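Local coordinates for protein aldehyde dehydrogenase (Trypanosoma brucei, PDB 5MYP) that probably oxidises aldehydes to carboxylic acids with NAD+ as hydride acceptor in the glycosome of the parasite, at residues 84-87 / 93-96; 97-102 / 108-113; 135-140 / 442-447; 194-199 / 450-455. All coordinates share one frame; numbering follows the deposited sequence.

Interaction 1. Residues 84-87 / 93-96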
loop_
_atom_site.group_PDB
_atom_site.type_symbol
_atom_site.label_atom_id
_atom_site.label_comp_id
_atom_site.label_asym_id
_atom_site.label_seq_id
_atom_site.Cartn_x
_atom_site.Cartn_y
_atom_site.Cartn_z
ATOM N N VAL A 84 11.440 15.811 12.729
ATOM C CA VAL A 84 12.150 16.715 11.817
ATOM C C VAL A 84 13.646 16.408 11.819
ATOM O O VAL A 84 14.255 16.295 10.749
ATOM C CB VAL A 84 11.961 18.215 12.147
ATOM C CG1 VAL A 84 12.785 19.065 11.177
ATOM C CG2 VAL A 84 10.502 18.629 12.060
ATOM N N TRP A 85 14.232 16.281 13.007
ATOM C CA TRP A 85 15.669 15.976 13.129
ATOM C C TRP A 85 16.013 14.657 12.439
ATOM O O TRP A 85 17.000 14.585 11.703
ATOM C CB TRP A 85 16.122 15.871 14.592
ATOM C CG TRP A 85 16.084 17.104 15.429
ATOM C CD1 TRP A 85 15.680 18.354 15.060
ATOM C CD2 TRP A 85 16.429 17.192 16.824
ATOM N NE1 TRP A 85 15.786 19.223 16.127
ATOM C CE2 TRP A 85 16.235 18.534 17.222
ATOM C CE3 TRP A 85 16.889 16.264 17.776
ATOM C CZ2 TRP A 85 16.484 18.975 18.530
ATOM C CZ3 TRP A 85 17.142 16.705 19.078
ATOM C CH2 TRP A 85 16.935 18.048 19.439
ATOM N N HIS A 86 15.188 13.628 12.666
ATOM C CA HIS A 86 15.342 12.338 11.996
ATOM C C HIS A 86 15.352 12.497 10.474
ATOM O O HIS A 86 16.258 12.005 9.806
ATOM C CB HIS A 86 14.218 11.379 12.415
ATOM C CG HIS A 86 14.253 10.053 11.720
ATOM N ND1 HIS A 86 14.629 8.891 12.357
ATOM C CD2 HIS A 86 13.965 9.707 10.442
ATOM C CE1 HIS A 86 14.574 7.886 11.500
ATOM N NE2 HIS A 86 14.175 8.356 10.331
ATOM N N LEU A 87 14.342 13.178 9.938
ATOM C CA LEU A 87 14.184 13.308 8.484
ATOM C C LEU A 87 15.311 14.113 7.831
ATOM O O LEU A 87 15.791 13.730 6.764
ATOM C CB LEU A 87 12.803 13.889 8.123
ATOM C CG LEU A 87 11.623 12.936 8.391
ATOM C CD1 LEU A 87 10.299 13.666 8.229
ATOM C CD2 LEU A 87 11.668 11.703 7.494
ATOM N N GLU A 93 20.646 9.416 3.139
ATOM C CA GLU A 93 20.608 7.949 3.172
ATOM C C GLU A 93 19.358 7.421 2.460
ATOM O O GLU A 93 19.448 6.498 1.653
ATOM C CB GLU A 93 20.644 7.432 4.615
ATOM C CG GLU A 93 20.792 5.919 4.756
ATOM C CD GLU A 93 20.567 5.422 6.175
ATOM O OE1 GLU A 93 20.752 6.208 7.125
ATOM O OE2 GLU A 93 20.206 4.239 6.351
ATOM N N TYR A 94 18.201 8.015 2.758
ATOM C CA TYR A 94 16.926 7.521 2.227
ATOM C C TYR A 94 16.777 7.696 0.711
ATOM O O TYR A 94 16.205 6.830 0.050
ATOM C CB TYR A 94 15.743 8.163 2.969
ATOM C CG TYR A 94 15.655 7.867 4.466
ATOM C CD1 TYR A 94 16.312 6.765 5.042
ATOM C CD2 TYR A 94 14.885 8.676 5.310
ATOM C CE1 TYR A 94 16.223 6.504 6.398
ATOM C CE2 TYR A 94 14.790 8.409 6.674
ATOM C CZ TYR A 94 15.463 7.317 7.203
ATOM O OH TYR A 94 15.391 7.026 8.537
ATOM N N VAL A 95 17.300 8.790 0.162
ATOM C CA VAL A 95 17.179 9.056 -1.278
ATOM C C VAL A 95 18.043 8.161 -2.185
ATOM O O VAL A 95 17.746 8.037 -3.370
ATOM C CB VAL A 95 17.445 10.545 -1.631
ATOM C CG1 VAL A 95 16.410 11.454 -0.978
ATOM C CG2 VAL A 95 18.862 10.976 -1.269
ATOM N N LYS A 96 19.099 7.547 -1.640
ATOM C CA LYS A 96 20.063 6.802 -2.457
ATOM C C LYS A 96 19.456 5.507 -3.010
ATOM O O LYS A 96 18.633 4.890 -2.341
ATOM C CB LYS A 96 21.345 6.490 -1.667
ATOM C CG LYS A 96 21.276 5.311 -0.715
ATOM C CD LYS A 96 22.385 5.372 0.333
ATOM C CE LYS A 96 22.501 4.047 1.069
ATOM N NZ LYS A 96 23.323 4.135 2.304
#
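Helix 69-95, a long helix of the aldehyde dehydrogenase fold, carries a buried hydrogen bond along one of its own sides: His86 and Tyr94, eight residues and slightly more than two turns apart, join NE2 to OH at 2.5 Å. Such a span is too long for small polar side chains, and a tyrosine suits it because its rigid ring delivers a hydroxyl far from the backbone. The Tyr94 CG lies beside the backbone N (chi1 -62°), which lays the ring back along the helix toward its N-terminal end. His86 reaches outward and across, so that the two side chains meet at about a right angle. The rings touch rim to rim, with centroids 5.7 Å apart and planes turned 36° from each other, and neither covers the face of its partner.

Either atom could be the donor. The other ring nitrogen of His86, ND1, has a weak hydrogen bond to Asp429, while His90 meets the same imidazole edge-to-face. Leu87 faces elsewhere, packing on Leu139 and Ala143 of helix 132-143. Next to Tyr94, Glu93 forms a salt bridge with Arg447, whose side chain also touches the tyrosine. The Tyr94 hydroxyl sits at the imidazole edge, near the ring plane and a little closer to CE1 (3.2 Å) than to CD2, and the CZ-OH-NE2 angle is about 127°.

Interaction 2. Residues 97-102 / 108-113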
loop_
_atom_site.group_PDB
_atom_site.type_symbol
_atom_site.label_atom_id
_atom_site.label_comp_id
_atom_site.label_asym_id
_atom_site.label_seq_id
_atom_site.Cartn_x
_atom_site.Cartn_y
_atom_site.Cartn_z
ATOM N N PRO A 97 19.864 5.101 -4.229
ATOM C CA PRO A 97 19.386 3.819 -4.752
ATOM C C PRO A 97 19.863 2.623 -3.926
ATOM O O PRO A 97 20.959 2.660 -3.374
ATOM C CB PRO A 97 19.988 3.754 -6.169
ATOM C CG PRO A 97 20.329 5.152 -6.514
ATOM C CD PRO A 97 20.699 5.806 -5.220
ATOM N N VAL A 98 19.025 1.596 -3.849
ATOM C CA VAL A 98 19.345 0.326 -3.193
ATOM C C VAL A 98 19.691 -0.711 -4.268
ATOM O O VAL A 98 19.056 -0.747 -5.329
ATOM C CB VAL A 98 18.143 -0.164 -2.342
ATOM C CG1 VAL A 98 18.370 -1.568 -1.791
ATOM C CG2 VAL A 98 17.865 0.812 -1.206
ATOM N N LYS A 99 20.696 -1.541 -3.989
ATOM C CA LYS A 99 21.091 -2.629 -4.878
ATOM C C LYS A 99 20.374 -3.914 -4.442
ATOM O O LYS A 99 20.745 -4.505 -3.425
ATOM C CB LYS A 99 22.615 -2.829 -4.848
ATOM C CG LYS A 99 23.433 -1.608 -5.253
ATOM C CD LYS A 99 23.312 -1.253 -6.729
ATOM C CE LYS A 99 24.161 -2.151 -7.615
ATOM N NZ LYS A 99 23.760 -2.032 -9.051
ATOM N N PRO A 100 19.341 -4.346 -5.192
ATOM C CA PRO A 100 18.591 -5.533 -4.780
ATOM C C PRO A 100 19.357 -6.842 -4.986
ATOM O O PRO A 100 20.260 -6.910 -5.816
ATOM C CB PRO A 100 17.371 -5.506 -5.699
ATOM C CG PRO A 100 17.880 -4.892 -6.950
ATOM C CD PRO A 100 18.888 -3.864 -6.508
ATOM N N THR A 101 18.969 -7.862 -4.228
ATOM C CA THR A 101 19.520 -9.206 -4.369
ATOM C C THR A 101 18.914 -9.856 -5.611
ATOM O O THR A 101 17.698 -10.100 -5.655
ATOM C CB THR A 101 19.216 -10.065 -3.124
ATOM O OG1 THR A 101 19.778 -9.433 -1.968
ATOM C CG2 THR A 101 19.794 -11.477 -3.267
ATOM N N MET A 102 19.759 -10.117 -6.611
ATOM C CA MET A 102 19.324 -10.680 -7.886
ATOM C C MET A 102 19.668 -12.162 -7.999
ATOM O O MET A 102 20.715 -12.595 -7.530
ATOM C CB MET A 102 19.950 -9.901 -9.045
ATOM C CG MET A 102 19.624 -8.405 -9.074
ATOM S SD MET A 102 17.858 -8.022 -9.022
ATOM C CE MET A 102 17.262 -8.794 -10.528
ATOM N N LEU A 108 23.170 -11.200 -13.852
ATOM C CA LEU A 108 24.205 -10.690 -14.761
ATOM C C LEU A 108 24.031 -9.217 -15.170
ATOM O O LEU A 108 24.975 -8.611 -15.667
ATOM C CB LEU A 108 24.280 -11.566 -16.016
ATOM C CG LEU A 108 24.612 -13.044 -15.779
ATOM C CD1 LEU A 108 24.504 -13.828 -17.078
ATOM C CD2 LEU A 108 25.996 -13.200 -15.169
ATOM N N ASP A 109 22.839 -8.655 -14.975
ATOM C CA ASP A 109 22.569 -7.250 -15.315
ATOM C C ASP A 109 22.796 -6.318 -14.128
ATOM O O ASP A 109 22.935 -6.768 -12.986
ATOM C CB ASP A 109 21.137 -7.095 -15.837
ATOM C CG ASP A 109 20.872 -7.932 -17.069
ATOM O OD1 ASP A 109 21.728 -7.948 -17.981
ATOM O OD2 ASP A 109 19.800 -8.569 -17.134
ATOM N N ASP A 110 22.852 -5.023 -14.424
ATOM C CA ASP A 110 23.018 -3.979 -13.416
ATOM C C ASP A 110 21.639 -3.469 -12.992
ATOM O O ASP A 110 20.988 -2.733 -13.749
ATOM C CB ASP A 110 23.873 -2.838 -13.985
ATOM C CG ASP A 110 23.888 -1.599 -13.090
ATOM O OD1 ASP A 110 23.979 -1.762 -11.852
ATOM O OD2 ASP A 110 23.812 -0.469 -13.620
ATOM N N CYS A 111 21.206 -3.848 -11.785
ATOM C CA CYS A 111 19.875 -3.478 -11.268
ATOM C C CYS A 111 19.931 -2.568 -10.032
ATOM O O CYS A 111 20.839 -2.685 -9.210
ATOM C CB CYS A 111 19.076 -4.746 -10.950
ATOM S SG CYS A 111 18.777 -5.785 -12.402
ATOM N N GLU A 112 18.939 -1.683 -9.919
ATOM C CA GLU A 112 18.805 -0.718 -8.821
ATOM C C GLU A 112 17.338 -0.505 -8.462
ATOM O O GLU A 112 16.469 -0.635 -9.325
ATOM C CB GLU A 112 19.342 0.650 -9.246
ATOM C CG GLU A 112 20.843 0.832 -9.175
ATOM C CD GLU A 112 21.248 2.278 -9.474
ATOM O OE1 GLU A 112 20.391 3.096 -9.888
ATOM O OE2 GLU A 112 22.433 2.608 -9.304
ATOM N N LEU A 113 17.080 -0.172 -7.199
ATOM C CA LEU A 113 15.770 0.317 -6.762
ATOM C C LEU A 113 15.932 1.790 -6.393
ATOM O O LEU A 113 16.572 2.116 -5.393
ATOM C CB LEU A 113 15.252 -0.492 -5.570
ATOM C CG LEU A 113 15.225 -2.014 -5.737
ATOM C CD1 LEU A 113 14.659 -2.671 -4.485
ATOM C CD2 LEU A 113 14.443 -2.435 -6.969
#
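Lys99 runs back along strand 110-124 as far as Cys111 and Asp110, although its CB starts off away from that strand. Bends at chi2 and chi3, -69° and -78°, fold the chain round. CD then passes 4.1 Å from Glu112 CG, and CE lies 3.7 Å from Cys111 O. At the tip, NZ makes a salt bridge to Asp110 OD1 at 2.8 Å and a hydrogen bond to Cys111 O at 3.0 Å, approaching the latter from 41° above the carbonyl plane. A lysine suits the place because its flexible chain can turn back on itself and bring one ammonium to both acceptors. The other oxygen of Asp110, OD2, and Glu112 OE1 form salt bridges with Arg461; the lysine ammonium stays out of contact with the Glu112 carboxylate.

The backbones are tied by two nearly straight hydrogen bonds between Val98 and Leu113, one in each direction, Leu113 N to Val98 O being 2.8 Å. Prolines flank this antiparallel bridge: Pro97 lies beside Glu112, and Pro100 puts its CB 4.1 Å from Leu113 CG. Farther on, Met102 CE rests on Cys111 SG at 3.9 Å. Apolar Pro100, Met102, Cys111 and Leu113 fit here because they pack both on each other and on the second subunit. This is consistent with the small oligomerisation (bridging) domain of aldehyde dehydrogenases.

Interaction 3. Residues 135-140 / 442-447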
loop_
_atom_site.group_PDB
_atom_site.type_symbol
_atom_site.label_atom_id
_atom_site.label_comp_id
_atom_site.label_asym_id
_atom_site.label_seq_id
_atom_site.Cartn_x
_atom_site.Cartn_y
_atom_site.Cartn_z
ATOM N N LEU A 135 1.001 17.581 11.223
ATOM C CA LEU A 135 2.395 17.879 10.853
ATOM C C LEU A 135 3.291 16.656 10.661
ATOM O O LEU A 135 4.160 16.679 9.786
ATOM C CB LEU A 135 3.054 18.845 11.854
ATOM C CG LEU A 135 2.556 20.295 11.902
ATOM C CD1 LEU A 135 3.498 21.127 12.774
ATOM C CD2 LEU A 135 2.456 20.906 10.511
ATOM N N GLN A 136 3.111 15.603 11.460
ATOM C CA GLN A 136 3.987 14.422 11.340
ATOM C C GLN A 136 3.900 13.769 9.948
ATOM O O GLN A 136 4.942 13.510 9.347
ATOM C CB GLN A 136 3.766 13.405 12.475
ATOM C CG GLN A 136 4.796 12.282 12.489
ATOM C CD GLN A 136 4.832 11.495 13.785
ATOM O OE1 GLN A 136 3.833 11.369 14.484
ATOM N NE2 GLN A 136 5.968 10.882 14.062
ATOM N N PRO A 137 2.677 13.538 9.418
ATOM C CA PRO A 137 2.568 13.069 8.024
ATOM C C PRO A 137 3.129 14.059 6.995
ATOM O O PRO A 137 3.809 13.646 6.059
ATOM C CB PRO A 137 1.054 12.898 7.814
ATOM C CG PRO A 137 0.477 12.789 9.177
ATOM C CD PRO A 137 1.355 13.612 10.067
ATOM N N LEU A 138 2.833 15.347 7.175
ATOM C CA LEU A 138 3.325 16.395 6.277
ATOM C C LEU A 138 4.855 16.392 6.166
ATOM O O LEU A 138 5.391 16.443 5.062
ATOM C CB LEU A 138 2.836 17.774 6.734
ATOM C CG LEU A 138 3.291 18.980 5.904
ATOM C CD1 LEU A 138 2.786 18.870 4.468
ATOM C CD2 LEU A 138 2.829 20.273 6.554
ATOM N N LEU A 139 5.543 16.331 7.306
ATOM C CA LEU A 139 7.013 16.306 7.324
ATOM C C LEU A 139 7.559 15.183 6.440
ATOM O O LEU A 139 8.470 15.402 5.639
ATOM C CB LEU A 139 7.541 16.147 8.751
ATOM C CG LEU A 139 7.353 17.345 9.680
ATOM C CD1 LEU A 139 7.590 16.935 11.124
ATOM C CD2 LEU A 139 8.273 18.485 9.273
ATOM N N GLY A 140 6.973 13.997 6.582
ATOM C CA GLY A 140 7.318 12.849 5.753
ATOM C C GLY A 140 7.077 13.052 4.266
ATOM O O GLY A 140 7.922 12.703 3.447
ATOM N N GLY A 442 -1.327 0.698 5.559
ATOM C CA GLY A 442 -0.128 1.515 5.410
ATOM C C GLY A 442 0.482 1.887 6.750
ATOM O O GLY A 442 -0.075 1.596 7.815
ATOM N N ALA A 443 1.644 2.523 6.692
ATOM C CA ALA A 443 2.359 2.943 7.892
ATOM C C ALA A 443 3.296 4.093 7.568
ATOM O O ALA A 443 3.690 4.271 6.414
ATOM C CB ALA A 443 3.132 1.777 8.477
ATOM N N TYR A 444 3.639 4.878 8.585
ATOM C CA TYR A 444 4.570 5.998 8.418
ATOM C C TYR A 444 5.406 6.211 9.696
ATOM O O TYR A 444 5.407 5.342 10.570
ATOM C CB TYR A 444 3.808 7.250 7.931
ATOM C CG TYR A 444 2.994 8.002 8.964
ATOM C CD1 TYR A 444 1.885 7.415 9.572
ATOM C CD2 TYR A 444 3.308 9.320 9.306
ATOM C CE1 TYR A 444 1.126 8.107 10.511
ATOM C CE2 TYR A 444 2.558 10.020 10.238
ATOM C CZ TYR A 444 1.467 9.415 10.836
ATOM O OH TYR A 444 0.724 10.114 11.761
ATOM N N HIS A 445 6.110 7.347 9.766
ATOM C CA HIS A 445 7.120 7.714 10.791
ATOM C C HIS A 445 8.505 7.445 10.215
ATOM O O HIS A 445 8.794 6.317 9.797
ATOM C CB HIS A 445 6.980 7.008 12.156
ATOM C CG HIS A 445 5.736 7.364 12.908
ATOM N ND1 HIS A 445 5.580 7.105 14.255
ATOM C CD2 HIS A 445 4.594 7.970 12.509
ATOM C CE1 HIS A 445 4.392 7.532 14.649
ATOM N NE2 HIS A 445 3.775 8.062 13.608
ATOM N N GLY A 446 9.334 8.488 10.159
ATOM C CA GLY A 446 10.753 8.373 9.798
ATOM C C GLY A 446 10.980 7.828 8.402
ATOM O O GLY A 446 10.392 8.320 7.435
ATOM N N ARG A 447 11.816 6.795 8.307
ATOM C CA ARG A 447 12.057 6.063 7.051
ATOM C C ARG A 447 10.766 5.585 6.371
ATOM O O ARG A 447 10.678 5.566 5.145
ATOM C CB ARG A 447 12.945 4.843 7.313
ATOM C CG ARG A 447 13.426 4.120 6.061
ATOM C CD ARG A 447 14.065 2.784 6.397
ATOM N NE ARG A 447 15.454 2.929 6.837
ATOM C CZ ARG A 447 16.523 3.013 6.037
ATOM N NH1 ARG A 447 16.408 2.999 4.709
ATOM N NH2 ARG A 447 17.732 3.133 6.585
HETATM O O HOH W 1 1.327 9.065 14.140
#
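The His445 imidazole has the amide of Gln136 stacked on one face, with Gln136 NE2 3.5 Å above the ring centre and the planes 18° apart; the Phe433 ring also meets it, nearly parallel. At its edge, in plane, lie Tyr444 CD2 and a water. The phenol of Tyr444 has His445 CD2 over the centre of one face, 3.6 Å from the plane, and Gln136 C at its edge. The amide owes its place to an extended Gln136 chain whose CG is anti to the backbone N (chi1 -171°).

Stacking rather than direct hydrogen bonding relates Gln136 to His445: OE1 comes within 3.4 Å of His445 NE2, but at a poor angle. The water links them instead, 2.7 Å from both Tyr444 OH and His445 NE2, with a weak bond to Gln136 OE1. Gln136 NE2 is held by Glu83, which also accepts from Gly446 N and so grips both segments. A planar amide suits this position, its face stacking while NE2 bonds to Glu83 and OE1 only weakly to the water.

Pro137 packs obliquely on the phenol, CG to Tyr444 CE2 being 3.6 Å. Lacking an N-H, proline fits the kink where its N makes no bond to the preceding turn. The Tyr444 side chain is about 3 Å from that of Glu223, the predicted active-site glutamate. Helix 132-143 is wedged between helices and sheet: Leu135 and Leu139 pack on helices 36-52 and 69-95, Leu138 touches strand 147-151, and Pro137 and Tyr444 both meet Leu198 of strand 196-200.

Interaction 4. Residues 194-199 / 450-455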
loop_
_atom_site.group_PDB
_atom_site.type_symbol
_atom_site.label_atom_id
_atom_site.label_comp_id
_atom_site.label_asym_id
_atom_site.label_seq_id
_atom_site.Cartn_x
_atom_site.Cartn_y
_atom_site.Cartn_z
ATOM N N PHE A 194 -5.029 13.741 -6.169
ATOM C CA PHE A 194 -3.773 13.635 -5.427
ATOM C C PHE A 194 -3.072 12.339 -5.806
ATOM O O PHE A 194 -3.685 11.422 -6.361
ATOM C CB PHE A 194 -4.040 13.665 -3.928
ATOM C CG PHE A 194 -4.592 14.970 -3.450
ATOM C CD1 PHE A 194 -3.743 16.037 -3.183
ATOM C CD2 PHE A 194 -5.964 15.146 -3.287
ATOM C CE1 PHE A 194 -4.249 17.256 -2.748
ATOM C CE2 PHE A 194 -6.474 16.359 -2.849
ATOM C CZ PHE A 194 -5.618 17.415 -2.580
ATOM N N ASP A 195 -1.783 12.274 -5.497
ATOM C CA ASP A 195 -0.971 11.087 -5.759
ATOM C C ASP A 195 -0.842 10.173 -4.545
ATOM O O ASP A 195 -0.397 9.036 -4.674
ATOM C CB ASP A 195 0.387 11.512 -6.298
ATOM C CG ASP A 195 0.248 12.328 -7.563
ATOM O OD1 ASP A 195 0.029 11.719 -8.633
ATOM O OD2 ASP A 195 0.301 13.579 -7.475
ATOM N N HIS A 196 -1.240 10.681 -3.381
ATOM C CA HIS A 196 -1.385 9.897 -2.165
ATOM C C HIS A 196 -2.288 10.666 -1.197
ATOM O O HIS A 196 -2.264 11.902 -1.167
ATOM C CB HIS A 196 -0.024 9.660 -1.496
ATOM C CG HIS A 196 -0.013 8.505 -0.547
ATOM N ND1 HIS A 196 0.484 7.270 -0.895
ATOM C CD2 HIS A 196 -0.457 8.386 0.730
ATOM C CE1 HIS A 196 0.360 6.442 0.130
ATOM N NE2 HIS A 196 -0.215 7.093 1.125
ATOM N N ILE A 197 -3.072 9.937 -0.407
ATOM C CA ILE A 197 -3.887 10.529 0.653
ATOM C C ILE A 197 -3.571 9.820 1.968
ATOM O O ILE A 197 -3.635 8.589 2.041
ATOM C CB ILE A 197 -5.401 10.417 0.355
ATOM C CG1 ILE A 197 -5.759 11.157 -0.942
ATOM C CG2 ILE A 197 -6.227 10.959 1.523
ATOM C CD1 ILE A 197 -7.090 10.768 -1.547
ATOM N N LEU A 198 -3.210 10.588 2.997
ATOM C CA LEU A 198 -3.125 10.053 4.358
ATOM C C LEU A 198 -4.294 10.595 5.171
ATOM O O LEU A 198 -4.479 11.810 5.265
ATOM C CB LEU A 198 -1.786 10.384 5.027
ATOM C CG LEU A 198 -1.548 9.643 6.364
ATOM C CD1 LEU A 198 -0.085 9.231 6.553
ATOM C CD2 LEU A 198 -2.048 10.429 7.575
ATOM N N TYR A 199 -5.071 9.686 5.758
ATOM C CA TYR A 199 -6.221 10.032 6.590
ATOM C C TYR A 199 -6.084 9.383 7.959
ATOM O O TYR A 199 -5.836 8.184 8.057
ATOM C CB TYR A 199 -7.539 9.580 5.938
ATOM C CG TYR A 199 -8.723 9.697 6.872
ATOM C CD1 TYR A 199 -9.362 10.918 7.065
ATOM C CD2 TYR A 199 -9.172 8.598 7.601
ATOM C CE1 TYR A 199 -10.437 11.042 7.935
ATOM C CE2 TYR A 199 -10.238 8.709 8.486
ATOM C CZ TYR A 199 -10.871 9.932 8.649
ATOM O OH TYR A 199 -11.927 10.043 9.520
ATOM N N PHE A 450 9.056 8.309 4.537
ATOM C CA PHE A 450 9.756 8.513 3.274
ATOM C C PHE A 450 9.331 7.463 2.243
ATOM O O PHE A 450 9.021 7.806 1.101
ATOM C CB PHE A 450 11.280 8.498 3.453
ATOM C CG PHE A 450 12.019 8.736 2.171
ATOM C CD1 PHE A 450 12.343 7.671 1.334
ATOM C CD2 PHE A 450 12.343 10.023 1.772
ATOM C CE1 PHE A 450 12.999 7.881 0.132
ATOM C CE2 PHE A 450 13.003 10.245 0.569
ATOM C CZ PHE A 450 13.327 9.171 -0.252
ATOM N N GLU A 451 9.303 6.197 2.657
ATOM C CA GLU A 451 8.898 5.102 1.774
ATOM C C GLU A 451 7.435 5.217 1.337
ATOM O O GLU A 451 7.137 5.075 0.155
ATOM C CB GLU A 451 9.162 3.745 2.433
ATOM C CG GLU A 451 10.642 3.420 2.540
ATOM C CD GLU A 451 10.926 2.160 3.344
ATOM O OE1 GLU A 451 9.979 1.514 3.847
ATOM O OE2 GLU A 451 12.114 1.811 3.465
ATOM N N THR A 452 6.545 5.505 2.285
ATOM C CA THR A 452 5.110 5.658 1.996
ATOM C C THR A 452 4.823 6.772 0.985
ATOM O O THR A 452 3.973 6.602 0.116
ATOM C CB THR A 452 4.308 5.891 3.295
ATOM O OG1 THR A 452 4.358 4.701 4.075
ATOM C CG2 THR A 452 2.837 6.235 3.022
ATOM N N PHE A 453 5.543 7.888 1.090
ATOM C CA PHE A 453 5.338 9.035 0.197
ATOM C C PHE A 453 6.290 9.074 -1.014
ATOM O O PHE A 453 6.433 10.118 -1.651
ATOM C CB PHE A 453 5.408 10.330 1.019
ATOM C CG PHE A 453 4.386 10.403 2.126
ATOM C CD1 PHE A 453 3.026 10.324 1.841
ATOM C CD2 PHE A 453 4.775 10.555 3.450
ATOM C CE1 PHE A 453 2.080 10.389 2.853
ATOM C CE2 PHE A 453 3.834 10.623 4.468
ATOM C CZ PHE A 453 2.482 10.541 4.170
ATOM N N SER A 454 6.912 7.934 -1.337
ATOM C CA SER A 454 7.767 7.777 -2.509
ATOM C C SER A 454 7.300 6.591 -3.340
ATOM O O SER A 454 6.578 5.718 -2.849
ATOM C CB SER A 454 9.225 7.512 -2.092
ATOM O OG SER A 454 9.780 8.593 -1.380
ATOM N N HIS A 455 7.723 6.568 -4.596
ATOM C CA HIS A 455 7.573 5.405 -5.440
ATOM C C HIS A 455 8.929 4.714 -5.542
ATOM O O HIS A 455 9.904 5.326 -5.975
ATOM C CB HIS A 455 7.068 5.792 -6.828
ATOM C CG HIS A 455 7.067 4.652 -7.791
ATOM N ND1 HIS A 455 6.673 3.390 -7.417
ATOM C CD2 HIS A 455 7.403 4.571 -9.099
ATOM C CE1 HIS A 455 6.763 2.580 -8.452
ATOM N NE2 HIS A 455 7.206 3.269 -9.486
#
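Strand 196-200 runs past the point where helix 447-452 ends and the chain leaves helical geometry at Phe453; the closest CA atoms, those of His196 and Phe453, are 7.2 Å apart, and side chains make most of the contact. Phe453 presents the CD1-CE1 edge of its ring to the face of His196, a T-shaped pair with centroids 5.4 Å apart and planes at 78°. With chi1 at -59°, its CG stands beside the backbone N, and the ring is carried in toward the strand. Its CZ continues to Leu198, 3.7 Å from CD1. Phenylalanine thus serves two neighbours at once, an imidazole and a leucine two residues along the strand.

Thr452 supplies the other contact with His196: its methyl CG2 is 3.7 Å from His196 NE2, and its carbonyl O lies 3.6 Å from His196 CE1. His196 NE2 is hydrogen-bonded to Thr221, whereas His196 ND1 is buried without a partner in the model. The threonine branches divide the work: OG1 lies within hydrogen-bonding reach of two carbonyls, Ala443 O and Tyr448 O, which must share its single proton, while CG2 packs on the imidazole. Where the helix stops, Ser454 folds its hydroxyl back, OG donating to Phe450 O at 2.7 Å, and Ser454 N bonds to Glu451 O.

Ile197 and Tyr199 point to the other side of the strand and pack on helix 203-214. A strand lying parallel to both 110-124 and 220-223, with helices over its two sides, is the layered pattern of the Rossmann-type NAD-binding domain of aldehyde dehydrogenases.

How the interactions relate
Interactions 3 and 4 are the closest pair, their centres 9 Å apart and their segments alternating along the chain; Pro137 O packs on Phe453 CE2 at 3.4 Å. Both come near the predicted active site: the Tyr444 side chain is about 10 Å from that of Cys259, and the Leu198 side chain about 5 Å from that of Glu223. Interaction 1, centred 12 Å from interaction 3, flanks the 442-447 loop of interaction 3, with His86 NE2 3.5 Å from Gly446 CA. It also reaches interaction 4 through Phe450. Interaction 2, directly after interaction 1 in sequence, lies outermost, 33 Å from the chain's centre; with interaction 4 it shares a sheet and touches the second subunit.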